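Local coordinates for Ketoacyl_synth_N domain-containing protein (Photorhabdus luminescens subsp. laumondii, PDB 6SMO) that probably takes part in 3-oxoacyl-[acyl-carrier-protein] synthesis, pairing with a PKS_KS domain-containing protein around a bound pentaoxo-dodecanal chain, at residues Trp133-Leu138 with Thr154-Asp159; Cys183-His188 with Ser317-Ser322; Asn102-Trp107 with Lys195-Lys200; Leu310-Ser315 with Ile354-Asn359. All blocks are in the same frame, centred on the assembly; numbering follows the deposited sequence.

Interaction 1: residues Trp133-Leu138 with Thr154-Asp159; sequences WFPAAL and TFSTSD. With LKZ (3,5,7,9,11-pentakis(oxidanylidene)dodecanal), chain H.
Pro135 and Ala136 rest against Thr154 and Ser156, and the residues just ahead of them touch the bound LKZ. The Thr154 methyl CG2, anti to the backbone N, is directed at the peptide after Pro135 and approaches Pro135 O to 3.6 Å. On the other branch, Thr154 OG1 lies 3.4 Å from Ala136 CA, a van der Waals contact with a carbon; the hydroxyl's hydrogen-bond partner is Gln139. Ser156 OG sits against the Pro135 ring, 3.6 Å from Pro135 CG, while its polar partners are Asn102 O and Ser188 of the PKS_KS domain-containing protein's chain. The ligand lies beyond, at Trp133 and Phe134. One face of the Phe134 ring has Ala137 N above its centre; on the opposite face LKZ O20 stands 3.3 Å above the plane, offset toward the rim. Trp133 instead offers its edge, with CE3 3.4 Å from LKZ O22. A type I turn from Phe134 to Ala137, closed by Ala137 N bonding to Phe134 O, places Ala136 as N-cap of helix 137-146. That helix starts beside short strand 154-155, which pairs in parallel with strand 96-101, and Ala137 packs on helix 68-84.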
loop_
_atom_site.group_PDB
_atom_site.type_symbol
_atom_site.label_atom_id
_atom_site.label_comp_id
_atom_site.label_asym_id
_atom_site.label_seq_id
_atom_site.Cartn_x
_atom_site.Cartn_y
_atom_site.Cartn_z
ATOM N N TRP C 133 -10.345 5.900 -0.227
ATOM C CA TRP C 133 -9.226 6.773 0.199
ATOM C C TRP C 133 -7.824 6.181 0.056
ATOM O O TRP C 133 -6.968 6.872 -0.456
ATOM C CB TRP C 133 -9.485 7.328 1.601
ATOM C CG TRP C 133 -8.291 8.020 2.177
ATOM C CD1 TRP C 133 -7.956 9.330 2.037
ATOM C CD2 TRP C 133 -7.256 7.428 2.974
ATOM N NE1 TRP C 133 -6.786 9.589 2.678
ATOM C CE2 TRP C 133 -6.337 8.445 3.272
ATOM C CE3 TRP C 133 -7.018 6.149 3.468
ATOM C CZ2 TRP C 133 -5.197 8.219 4.036
ATOM C CZ3 TRP C 133 -5.889 5.927 4.216
ATOM C CH2 TRP C 133 -4.995 6.946 4.501
ATOM N N PHE C 134 -7.624 4.920 0.412
ATOM C CA PHE C 134 -6.233 4.405 0.479
ATOM C C PHE C 134 -5.527 4.418 -0.873
ATOM O O PHE C 134 -6.136 4.161 -1.880
ATOM C CB PHE C 134 -6.126 3.132 1.320
ATOM C CG PHE C 134 -6.551 1.852 0.659
ATOM C CD1 PHE C 134 -7.776 1.744 0.040
ATOM C CD2 PHE C 134 -5.735 0.742 0.688
ATOM C CE1 PHE C 134 -8.161 0.559 -0.551
ATOM C CE2 PHE C 134 -6.122 -0.439 0.090
ATOM C CZ PHE C 134 -7.333 -0.526 -0.533
ATOM N N PRO C 135 -4.202 4.648 -0.893
ATOM C CA PRO C 135 -3.424 4.709 -2.115
ATOM C C PRO C 135 -3.417 3.414 -2.939
ATOM O O PRO C 135 -3.386 3.495 -4.128
ATOM C CB PRO C 135 -2.017 4.987 -1.597
ATOM C CG PRO C 135 -2.220 5.640 -0.286
ATOM C CD PRO C 135 -3.390 4.895 0.280
ATOM N N ALA C 136 -3.588 2.257 -2.299
ATOM C CA ALA C 136 -3.560 0.928 -2.952
ATOM C C ALA C 136 -4.889 0.557 -3.611
ATOM O O ALA C 136 -5.026 -0.585 -3.982
ATOM C CB ALA C 136 -3.135 -0.119 -1.972
ATOM N N ALA C 137 -5.796 1.520 -3.634
ATOM C CA ALA C 137 -7.122 1.393 -4.248
ATOM C C ALA C 137 -6.954 1.224 -5.749
ATOM O O ALA C 137 -7.631 0.395 -6.312
ATOM C CB ALA C 137 -7.896 2.635 -3.922
ATOM N N LEU C 138 -6.032 1.977 -6.336
ATOM C CA LEU C 138 -5.840 1.984 -7.806
ATOM C C LEU C 138 -5.408 0.614 -8.305
ATOM O O LEU C 138 -5.981 0.161 -9.271
ATOM C CB LEU C 138 -4.812 3.059 -8.171
ATOM C CG LEU C 138 -4.609 3.345 -9.658
ATOM C CD1 LEU C 138 -5.908 3.275 -10.421
ATOM C CD2 LEU C 138 -3.967 4.689 -9.866
ATOM N N THR C 154 2.006 -0.823 -4.254
ATOM C CA THR C 154 1.770 0.641 -4.254
ATOM C C THR C 154 2.790 1.270 -3.306
ATOM O O THR C 154 2.989 0.729 -2.220
ATOM C CB THR C 154 0.357 1.011 -3.789
ATOM O OG1 THR C 154 -0.609 0.340 -4.589
ATOM C CG2 THR C 154 0.097 2.496 -3.867
ATOM N N PHE C 155 3.402 2.372 -3.725
ATOM C CA PHE C 155 4.393 3.098 -2.902
ATOM C C PHE C 155 3.801 4.462 -2.576
ATOM O O PHE C 155 3.156 5.032 -3.443
ATOM C CB PHE C 155 5.688 3.290 -3.685
ATOM C CG PHE C 155 6.448 2.023 -3.961
ATOM C CD1 PHE C 155 6.113 1.216 -5.032
ATOM C CD2 PHE C 155 7.499 1.640 -3.150
ATOM C CE1 PHE C 155 6.815 0.054 -5.287
ATOM C CE2 PHE C 155 8.202 0.477 -3.406
ATOM C CZ PHE C 155 7.859 -0.312 -4.475
ATOM N N SER C 156 4.009 4.938 -1.351
ATOM C CA SER C 156 3.506 6.268 -0.933
ATOM C C SER C 156 4.677 7.107 -0.425
ATOM O O SER C 156 4.431 8.088 0.266
ATOM C CB SER C 156 2.438 6.134 0.105
ATOM O OG SER C 156 1.328 5.421 -0.407
ATOM N N THR C 157 5.901 6.721 -0.782
ATOM C CA THR C 157 7.127 7.462 -0.385
ATOM C C THR C 157 7.049 8.875 -0.972
ATOM O O THR C 157 6.952 8.989 -2.209
ATOM C CB THR C 157 8.401 6.739 -0.841
ATOM O OG1 THR C 157 8.233 5.336 -0.632
ATOM C CG2 THR C 157 9.634 7.216 -0.106
ATOM N N SER C 158 7.085 9.899 -0.114
ATOM C CA SER C 158 6.915 11.329 -0.487
ATOM C C SER C 158 7.765 11.657 -1.720
ATOM O O SER C 158 8.985 11.396 -1.681
ATOM C CB SER C 158 7.244 12.241 0.667
ATOM O OG SER C 158 6.169 12.289 1.591
ATOM N N ASP C 159 7.118 12.161 -2.779
ATOM C CA ASP C 159 7.742 12.739 -4.003
ATOM C C ASP C 159 8.187 11.623 -4.962
ATOM O O ASP C 159 7.832 11.716 -6.154
ATOM C CB ASP C 159 8.881 13.702 -3.648
ATOM C CG ASP C 159 8.442 14.850 -2.752
ATOM O OD1 ASP C 159 7.471 15.541 -3.119
ATOM O OD2 ASP C 159 9.063 15.038 -1.686
HETATM C C4 LKZ H . -9.823 3.393 6.151
HETATM C C5 LKZ H . -8.885 3.144 4.997
HETATM C C6 LKZ H . -7.559 2.444 5.310
HETATM C C7 LKZ H . -7.590 1.054 4.711
HETATM C C8 LKZ H . -6.348 0.160 4.798
HETATM C C10 LKZ H . -7.301 -4.955 5.310
HETATM C C22 LKZ H . -9.647 4.832 6.591
HETATM C C11 LKZ H . -6.483 -4.863 6.573
HETATM O O19 LKZ H . -6.969 -5.016 7.679
HETATM C C3 LKZ H . -6.888 -3.724 4.526
HETATM O O23 LKZ H . -6.488 -3.827 3.380
HETATM C C2 LKZ H . -6.868 -2.386 5.278
HETATM C C9 LKZ H . -6.759 -1.224 4.288
HETATM O O20 LKZ H . -7.077 -1.362 3.123
HETATM O O21 LKZ H . -8.614 0.641 4.213
HETATM O O22 LKZ H . -9.181 3.521 3.875
HETATM O O24 LKZ H . -10.376 5.731 6.198
HETATM C C23 LKZ H . -8.507 5.091 7.558
#

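Interaction 2: residues Cys183-His188 with Ser317-Ser322; sequences CGASEH and SGVIDS
Val319 meets Gly184 and Ala185 through both its methyls, an entirely apolar contact. CG1, turned anti to the backbone N (chi1 176°), lies 3.8 Å from Gly184 CA and so touches bare backbone. CG2, on the other branch, touches the Ala185 methyl, with Val319 CG2 and Ala185 CB 3.9 Å apart. With glycine and alanine on the strand, the first turn of helix 319-329 comes close: the CA atoms of Gly184 and Val319 are 6.2 Å apart. The same valine also reaches Ala223 on strand 218-229, while Asp321 and Ser322 pack on Ile354 of strand 351-356. The helix is thus enclosed between strands of the two halves of the chain, as expected of a buried helix in the layered thiolase fold. The polar interactions described here gather at the helix start, where Gly318 is the N-cap. Gly318 O accepts twice from Ser322: from the hydroxyl OG at 2.9 Å, lying in the carbonyl plane with a C=O...OG angle of 156°, and from the backbone N at 3.3 Å. Asp321 OD1 takes a weak bond from Gly318 N at 3.4 Å, and its other oxygen, OD2, forms a long, weak ion pair with Arg307.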
loop_
_atom_site.group_PDB
_atom_site.type_symbol
_atom_site.label_atom_id
_atom_site.label_comp_id
_atom_site.label_asym_id
_atom_site.label_seq_id
_atom_site.Cartn_x
_atom_site.Cartn_y
_atom_site.Cartn_z
ATOM N N CYS C 183 3.163 -0.088 -14.744
ATOM C CA CYS C 183 3.833 0.785 -13.743
ATOM C C CYS C 183 3.506 2.253 -14.038
ATOM O O CYS C 183 3.414 2.611 -15.229
ATOM C CB CYS C 183 5.342 0.572 -13.743
ATOM S SG CYS C 183 6.146 1.130 -15.266
ATOM N N GLY C 184 3.343 3.066 -12.991
ATOM C CA GLY C 184 3.048 4.507 -13.109
ATOM C C GLY C 184 2.627 5.118 -11.785
ATOM O O GLY C 184 2.947 4.531 -10.730
ATOM N N ALA C 185 1.928 6.255 -11.843
ATOM C CA ALA C 185 1.491 7.049 -10.672
ATOM C C ALA C 185 0.247 7.872 -11.025
ATOM O O ALA C 185 -0.056 8.017 -12.226
ATOM C CB ALA C 185 2.623 7.932 -10.211
ATOM N N SER C 186 -0.439 8.387 -10.001
ATOM C CA SER C 186 -1.644 9.248 -10.120
ATOM C C SER C 186 -1.822 10.075 -8.842
ATOM O O SER C 186 -1.470 9.568 -7.758
ATOM C CB SER C 186 -2.870 8.422 -10.410
ATOM O OG SER C 186 -4.009 9.251 -10.575
ATOM N N GLU C 187 -2.396 11.269 -8.982
ATOM C CA GLU C 187 -2.651 12.180 -7.841
ATOM C C GLU C 187 -3.869 13.064 -8.127
ATOM O O GLU C 187 -4.046 13.489 -9.267
ATOM C CB GLU C 187 -1.471 13.130 -7.644
ATOM C CG GLU C 187 -0.215 12.493 -7.085
ATOM C CD GLU C 187 -0.259 12.057 -5.636
ATOM O OE1 GLU C 187 0.674 11.389 -5.206
ATOM O OE2 GLU C 187 -1.228 12.382 -4.953
ATOM N N HIS C 188 -4.674 13.301 -7.095
ATOM C CA HIS C 188 -5.808 14.264 -7.076
ATOM C C HIS C 188 -5.600 15.241 -5.912
ATOM O O HIS C 188 -5.661 14.789 -4.750
ATOM C CB HIS C 188 -7.147 13.522 -6.976
ATOM C CG HIS C 188 -8.331 14.430 -6.966
ATOM N ND1 HIS C 188 -8.856 14.971 -8.125
ATOM C CD2 HIS C 188 -9.088 14.900 -5.952
ATOM C CE1 HIS C 188 -9.889 15.732 -7.822
ATOM N NE2 HIS C 188 -10.052 15.705 -6.495
ATOM N N SER C 317 5.174 13.282 -10.842
ATOM C CA SER C 317 6.445 13.920 -11.270
ATOM C C SER C 317 7.542 12.856 -11.350
ATOM O O SER C 317 7.693 12.078 -10.408
ATOM C CB SER C 317 6.832 15.029 -10.354
ATOM O OG SER C 317 5.956 16.122 -10.515
ATOM N N GLY C 318 8.325 12.885 -12.420
ATOM C CA GLY C 318 9.349 11.848 -12.649
ATOM C C GLY C 318 8.813 10.720 -13.515
ATOM O O GLY C 318 9.570 10.228 -14.374
ATOM N N VAL C 319 7.552 10.324 -13.297
ATOM C CA VAL C 319 6.840 9.280 -14.093
ATOM C C VAL C 319 6.413 9.891 -15.434
ATOM O O VAL C 319 6.692 9.267 -16.476
ATOM C CB VAL C 319 5.635 8.697 -13.325
ATOM C CG1 VAL C 319 4.853 7.698 -14.165
ATOM C CG2 VAL C 319 6.056 8.067 -12.007
ATOM N N ILE C 320 5.793 11.074 -15.397
ATOM C CA ILE C 320 5.331 11.790 -16.623
ATOM C C ILE C 320 6.555 12.155 -17.464
ATOM O O ILE C 320 6.442 12.154 -18.687
ATOM C CB ILE C 320 4.446 13.004 -16.278
ATOM C CG1 ILE C 320 3.835 13.632 -17.531
ATOM C CG2 ILE C 320 5.199 14.027 -15.447
ATOM C CD1 ILE C 320 2.533 14.341 -17.284
ATOM N N ASP C 321 7.679 12.436 -16.806
ATOM C CA ASP C 321 8.984 12.719 -17.465
ATOM C C ASP C 321 9.431 11.476 -18.246
ATOM O O ASP C 321 9.875 11.636 -19.401
ATOM C CB ASP C 321 10.045 13.150 -16.448
ATOM C CG ASP C 321 9.721 14.445 -15.720
ATOM O OD1 ASP C 321 8.553 14.615 -15.316
ATOM O OD2 ASP C 321 10.640 15.272 -15.561
ATOM N N SER C 322 9.311 10.291 -17.635
ATOM C CA SER C 322 9.657 8.971 -18.233
ATOM C C SER C 322 8.708 8.646 -19.395
ATOM O O SER C 322 9.160 7.987 -20.351
ATOM C CB SER C 322 9.637 7.877 -17.193
ATOM O OG SER C 322 10.592 8.125 -16.172
#

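Interaction 3: residues Asn102-Trp107 with Lys195-Lys200; sequences NCFGGW and KNLLEK
Phe104, on the loop that leaves strand 96-101 and leads to helix 111-116, inserts its ring against Leu197 and Leu198 of helix 192-204. The contact is wholly apolar and buried. The far end of the ring does the touching: Phe104 CZ lies 3.8 Å from Leu198 CD2, which approaches at a slant to the ring. Leu197 CD2 comes instead to the ring's edge, near its plane, and more loosely, 4.3 Å from Phe104 CE1. With CG opposite the carbonyl carbon (chi1 -81°), the side chain leaves its loop toward the helix. Its ring also has Phe314 edge-to-face, and Val194, one helical turn before Leu198, packs on it too. Phe104 sits in the bend from Asn102 to Gly105. Gly105 has a positive phi (77°), which favours glycine, and its N makes a weak bond of 3.1 Å to Asn102 OD1. Further along, Trp107 packs edge-to-face with Trp133 and covers Leu193 and Val194 at the start of the helix. On the helix's outer side, Lys195 NZ and Glu199 OE1 form only a long salt bridge of 4.0 Å. Leu197 packs on Phe165 of the PKS_KS domain-containing protein's chain, so the leucine that borders Phe104 belongs to the subunit interface as well. The side chain of Phe104 is about 13 Å from the bound LKZ and does not line its pocket. Here a loop following a core strand meets a helix set beyond that strand's C-terminal end, within an N-terminal ketoacyl-synthase region consistent with the thiolase fold.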
loop_
_atom_site.group_PDB
_atom_site.type_symbol
_atom_site.label_atom_id
_atom_site.label_comp_id
_atom_site.label_asym_id
_atom_site.label_seq_id
_atom_site.Cartn_x
_atom_site.Cartn_y
_atom_site.Cartn_z
ATOM N N ASN C 102 1.401 6.721 -5.263
ATOM C CA ASN C 102 0.369 7.676 -4.776
ATOM C C ASN C 102 0.664 8.043 -3.319
ATOM O O ASN C 102 0.825 7.116 -2.502
ATOM C CB ASN C 102 -1.043 7.108 -4.927
ATOM C CG ASN C 102 -2.110 8.071 -4.451
ATOM O OD1 ASN C 102 -2.789 7.809 -3.461
ATOM N ND2 ASN C 102 -2.250 9.194 -5.134
ATOM N N CYS C 103 0.702 9.345 -3.015
ATOM C CA CYS C 103 1.143 9.916 -1.714
ATOM C C CYS C 103 -0.059 10.399 -0.887
ATOM O O CYS C 103 -0.138 10.022 0.299
ATOM C CB CYS C 103 2.121 11.064 -1.938
ATOM S SG CYS C 103 3.593 10.580 -2.878
ATOM N N PHE C 104 -0.955 11.193 -1.485
ATOM C CA PHE C 104 -2.015 11.963 -0.777
ATOM C C PHE C 104 -3.320 11.161 -0.656
ATOM O O PHE C 104 -4.195 11.590 0.123
ATOM C CB PHE C 104 -2.263 13.305 -1.471
ATOM C CG PHE C 104 -1.259 14.374 -1.118
ATOM C CD1 PHE C 104 -1.368 15.081 0.070
ATOM C CD2 PHE C 104 -0.201 14.664 -1.966
ATOM C CE1 PHE C 104 -0.444 16.061 0.398
ATOM C CE2 PHE C 104 0.722 15.644 -1.635
ATOM C CZ PHE C 104 0.600 16.341 -0.454
ATOM N N GLY C 105 -3.455 10.051 -1.389
ATOM C CA GLY C 105 -4.646 9.180 -1.332
ATOM C C GLY C 105 -5.818 9.777 -2.094
ATOM O O GLY C 105 -5.578 10.402 -3.147
ATOM N N GLY C 106 -7.039 9.596 -1.580
ATOM C CA GLY C 106 -8.291 10.053 -2.217
ATOM C C GLY C 106 -9.232 10.713 -1.223
ATOM O O GLY C 106 -10.199 10.053 -0.796
ATOM N N TRP C 107 -8.972 11.981 -0.888
ATOM C CA TRP C 107 -9.732 12.763 0.125
ATOM C C TRP C 107 -11.053 13.279 -0.460
ATOM O O TRP C 107 -12.002 13.459 0.327
ATOM C CB TRP C 107 -8.876 13.909 0.682
ATOM C CG TRP C 107 -8.029 13.497 1.845
ATOM C CD1 TRP C 107 -6.686 13.250 1.845
ATOM C CD2 TRP C 107 -8.482 13.256 3.188
ATOM N NE1 TRP C 107 -6.271 12.887 3.098
ATOM C CE2 TRP C 107 -7.351 12.880 3.943
ATOM C CE3 TRP C 107 -9.726 13.330 3.826
ATOM C CZ2 TRP C 107 -7.433 12.576 5.301
ATOM C CZ3 TRP C 107 -9.806 13.030 5.168
ATOM C CH2 TRP C 107 -8.673 12.659 5.894
ATOM N N LYS C 195 -5.959 20.862 -0.969
ATOM C CA LYS C 195 -5.895 22.090 -1.811
ATOM C C LYS C 195 -5.417 23.265 -0.949
ATOM O O LYS C 195 -4.433 23.921 -1.344
ATOM C CB LYS C 195 -7.252 22.402 -2.452
ATOM C CG LYS C 195 -7.205 23.448 -3.561
ATOM C CD LYS C 195 -8.502 23.592 -4.334
ATOM C CE LYS C 195 -9.480 24.550 -3.689
ATOM N NZ LYS C 195 -9.138 25.963 -3.978
ATOM N N ASN C 196 -6.083 23.506 0.185
ATOM C CA ASN C 196 -5.760 24.601 1.141
ATOM C C ASN C 196 -4.388 24.347 1.780
ATOM O O ASN C 196 -3.702 25.338 2.101
ATOM C CB ASN C 196 -6.842 24.760 2.214
ATOM C CG ASN C 196 -8.110 25.398 1.687
ATOM O OD1 ASN C 196 -8.088 26.530 1.211
ATOM N ND2 ASN C 196 -9.221 24.685 1.780
ATOM N N LEU C 197 -4.009 23.076 1.956
ATOM C CA LEU C 197 -2.716 22.660 2.567
ATOM C C LEU C 197 -1.558 23.072 1.649
ATOM O O LEU C 197 -0.634 23.749 2.139
ATOM C CB LEU C 197 -2.724 21.145 2.797
ATOM C CG LEU C 197 -1.544 20.596 3.600
ATOM C CD1 LEU C 197 -1.727 20.864 5.086
ATOM C CD2 LEU C 197 -1.359 19.107 3.349
ATOM N N LEU C 198 -1.613 22.677 0.372
ATOM C CA LEU C 198 -0.532 22.899 -0.628
ATOM C C LEU C 198 -0.415 24.389 -0.971
ATOM O O LEU C 198 0.713 24.835 -1.259
ATOM C CB LEU C 198 -0.818 22.074 -1.890
ATOM C CG LEU C 198 -0.741 20.555 -1.736
ATOM C CD1 LEU C 198 -1.002 19.867 -3.067
ATOM C CD2 LEU C 198 0.603 20.119 -1.171
ATOM N N GLU C 199 -1.530 25.127 -0.946
ATOM C CA GLU C 199 -1.586 26.568 -1.320
ATOM C C GLU C 199 -0.872 27.425 -0.264
ATOM O O GLU C 199 -0.420 28.529 -0.629
ATOM C CB GLU C 199 -3.034 27.028 -1.504
ATOM C CG GLU C 199 -3.619 26.647 -2.853
ATOM C CD GLU C 199 -5.053 27.092 -3.084
ATOM O OE1 GLU C 199 -5.406 27.357 -4.249
ATOM O OE2 GLU C 199 -5.817 27.165 -2.100
ATOM N N LYS C 200 -0.772 26.947 0.983
ATOM C CA LYS C 200 -0.192 27.709 2.123
ATOM C C LYS C 200 1.194 27.156 2.487
ATOM O O LYS C 200 2.189 27.867 2.245
ATOM C CB LYS C 200 -1.138 27.670 3.328
ATOM C CG LYS C 200 -0.813 28.673 4.428
ATOM C CD LYS C 200 -1.721 28.574 5.635
ATOM C CE LYS C 200 -1.433 29.630 6.683
ATOM N NZ LYS C 200 -0.132 29.401 7.356
#

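Interaction 4: residues Leu310-Ser315 with Ile354-Asn359; sequences LDNQFS and IQRFSN
Arg356 reaches across to the backbone of Phe314 and, less closely, to the amide of Asn312. The tight part is the carbonyl: Phe314 O lies 2.8 Å from Arg356 NH2, at the guanidinium edge and near its plane, though the angle is too poor for a hydrogen bond. Bends at chi2 and chi3 (-130° and 68°) turn the arginine chain toward the loop, and its NE is held in a salt bridge with Asp280. The loose part is Asn312, whose OD1 stays 4.2 Å from Arg356 NH1, with amide and guanidinium planes nearly perpendicular at 87°. All three touching residues are buried, so this side is loose without facing solvent. Arg356 ends strand 351-356, which runs between parallel strand 275-278 and antiparallel strand 362-369 in the sheet of the C-terminal half; the facing loop joins helix 307-310 to helix 319-329. Asn312 spends its side chain on its own loop. Its OD1 accepts a weak bond from Phe314 N at 3.3 Å, giving an Asx turn, while Asn312 ND2 sits 3.7 Å above one face of the Phe314 ring, offset toward the rim. That ring leads away from the arginine and packs on Tyr162 of the PKS_KS domain-containing protein's chain.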
loop_
_atom_site.group_PDB
_atom_site.type_symbol
_atom_site.label_atom_id
_atom_site.label_comp_id
_atom_site.label_asym_id
_atom_site.label_seq_id
_atom_site.Cartn_x
_atom_site.Cartn_y
_atom_site.Cartn_z
ATOM N N LEU C 310 5.559 21.597 -16.276
ATOM C CA LEU C 310 4.739 20.457 -15.789
ATOM C C LEU C 310 4.265 20.641 -14.343
ATOM O O LEU C 310 3.338 19.938 -13.969
ATOM C CB LEU C 310 5.548 19.165 -15.941
ATOM C CG LEU C 310 5.823 18.721 -17.374
ATOM C CD1 LEU C 310 6.712 17.492 -17.392
ATOM C CD2 LEU C 310 4.528 18.444 -18.112
ATOM N N ASP C 311 4.985 21.408 -13.518
ATOM C CA ASP C 311 4.653 21.719 -12.092
ATOM C C ASP C 311 4.980 20.551 -11.149
ATOM O O ASP C 311 5.419 19.497 -11.601
ATOM C CB ASP C 311 3.266 22.337 -11.866
ATOM C CG ASP C 311 2.841 23.353 -12.905
ATOM O OD1 ASP C 311 3.506 24.388 -13.020
ATOM O OD2 ASP C 311 1.857 23.081 -13.594
ATOM N N ASN C 312 4.705 20.724 -9.862
ATOM C CA ASN C 312 4.983 19.634 -8.900
ATOM C C ASN C 312 3.750 18.735 -8.861
ATOM O O ASN C 312 2.682 19.229 -8.517
ATOM C CB ASN C 312 5.331 20.195 -7.524
ATOM C CG ASN C 312 5.869 19.153 -6.575
ATOM O OD1 ASN C 312 6.240 18.068 -6.991
ATOM N ND2 ASN C 312 5.922 19.475 -5.302
ATOM N N GLN C 313 3.905 17.470 -9.242
ATOM C CA GLN C 313 2.771 16.515 -9.237
ATOM C C GLN C 313 3.024 15.413 -8.208
ATOM O O GLN C 313 2.255 14.449 -8.210
ATOM C CB GLN C 313 2.594 15.913 -10.627
ATOM C CG GLN C 313 2.593 16.944 -11.743
ATOM C CD GLN C 313 2.377 16.296 -13.084
ATOM O OE1 GLN C 313 3.279 16.218 -13.911
ATOM N NE2 GLN C 313 1.173 15.809 -13.301
ATOM N N PHE C 314 4.061 15.565 -7.379
ATOM C CA PHE C 314 4.437 14.535 -6.374
ATOM C C PHE C 314 4.793 13.229 -7.083
ATOM O O PHE C 314 5.734 13.238 -7.867
ATOM C CB PHE C 314 3.431 14.446 -5.227
ATOM C CG PHE C 314 3.233 15.770 -4.544
ATOM C CD1 PHE C 314 4.081 16.171 -3.532
ATOM C CD2 PHE C 314 2.241 16.636 -4.959
ATOM C CE1 PHE C 314 3.921 17.403 -2.926
ATOM C CE2 PHE C 314 2.078 17.865 -4.352
ATOM C CZ PHE C 314 2.918 18.243 -3.337
ATOM N N SER C 315 4.050 12.159 -6.811
ATOM C CA SER C 315 4.343 10.819 -7.378
ATOM C C SER C 315 4.308 10.822 -8.911
ATOM O O SER C 315 5.041 10.038 -9.507
ATOM C CB SER C 315 3.474 9.750 -6.781
ATOM O OG SER C 315 2.126 9.919 -7.165
ATOM N N ILE C 354 16.548 10.500 -16.165
ATOM C CA ILE C 354 15.646 11.377 -15.359
ATOM C C ILE C 354 16.003 11.208 -13.879
ATOM O O ILE C 354 16.179 10.053 -13.449
ATOM C CB ILE C 354 14.169 11.033 -15.634
ATOM C CG1 ILE C 354 13.857 11.033 -17.133
ATOM C CG2 ILE C 354 13.242 11.968 -14.869
ATOM C CD1 ILE C 354 12.864 9.978 -17.547
ATOM N N GLN C 355 16.103 12.319 -13.143
ATOM C CA GLN C 355 16.404 12.338 -11.687
ATOM C C GLN C 355 15.252 13.015 -10.937
ATOM O O GLN C 355 14.706 14.010 -11.456
ATOM C CB GLN C 355 17.720 13.066 -11.409
ATOM C CG GLN C 355 18.258 12.825 -10.004
ATOM C CD GLN C 355 19.535 13.579 -9.730
ATOM O OE1 GLN C 355 20.565 12.994 -9.401
ATOM N NE2 GLN C 355 19.478 14.894 -9.863
ATOM N N ARG C 356 14.903 12.473 -9.767
ATOM C CA ARG C 356 13.962 13.078 -8.787
ATOM C C ARG C 356 14.491 12.818 -7.374
ATOM O O ARG C 356 15.215 11.822 -7.188
ATOM C CB ARG C 356 12.553 12.497 -8.948
ATOM C CG ARG C 356 11.674 13.248 -9.937
ATOM C CD ARG C 356 10.324 13.587 -9.336
ATOM N NE ARG C 356 10.445 14.581 -8.275
ATOM C CZ ARG C 356 9.478 14.918 -7.422
ATOM N NH1 ARG C 356 9.707 15.839 -6.501
ATOM N NH2 ARG C 356 8.292 14.336 -7.483
ATOM N N PHE C 357 14.147 13.686 -6.421
ATOM C CA PHE C 357 14.456 13.498 -4.979
ATOM C C PHE C 357 13.417 14.221 -4.116
ATOM O O PHE C 357 12.760 15.164 -4.598
ATOM C CB PHE C 357 15.892 13.925 -4.660
ATOM C CG PHE C 357 16.399 15.173 -5.336
ATOM C CD1 PHE C 357 16.098 16.428 -4.829
ATOM C CD2 PHE C 357 17.232 15.092 -6.442
ATOM C CE1 PHE C 357 16.591 17.574 -5.435
ATOM C CE2 PHE C 357 17.722 16.238 -7.047
ATOM C CZ PHE C 357 17.400 17.477 -6.543
ATOM N N SER C 358 13.286 13.764 -2.868
ATOM C CA SER C 358 12.236 14.168 -1.898
ATOM C C SER C 358 12.764 15.262 -0.965
ATOM O O SER C 358 13.963 15.595 -1.054
ATOM C CB SER C 358 11.757 12.977 -1.112
ATOM O OG SER C 358 12.754 12.545 -0.197
ATOM N N ASN C 359 11.889 15.781 -0.099
ATOM C CA ASN C 359 12.206 16.807 0.928
ATOM C C ASN C 359 13.066 16.175 2.030
ATOM O O ASN C 359 14.012 16.842 2.493
ATOM C CB ASN C 359 10.931 17.423 1.510
ATOM C CG ASN C 359 11.197 18.663 2.336
ATOM O OD1 ASN C 359 11.451 19.735 1.792
ATOM N ND2 ASN C 359 11.127 18.530 3.651
#

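Interaction 1 carries the ligand-lining residues and is joined to the other three. Asn102 of interaction 3 bonds through its backbone N to Phe155 O (3.0 Å), and its ND2 to Ser186 O (2.8 Å) of interaction 2. Glu187 of interaction 2 bonds through OE1 to Cys103 N (3.0 Å) and to Ser315 OG (2.8 Å), tying 102-107 to 310-315. Interactions 2 and 4 are the nearest pair, their centres about 9 Å apart. Interactions 1 and 4 meet where Asp159 O lies 3.0 Å from Arg356 NH2. Leu198 CD2 touches Phe314 CZ at 3.7 Å, connecting interactions 3 and 4. Hydrogen bonds and packing together connect the ligand side to the core.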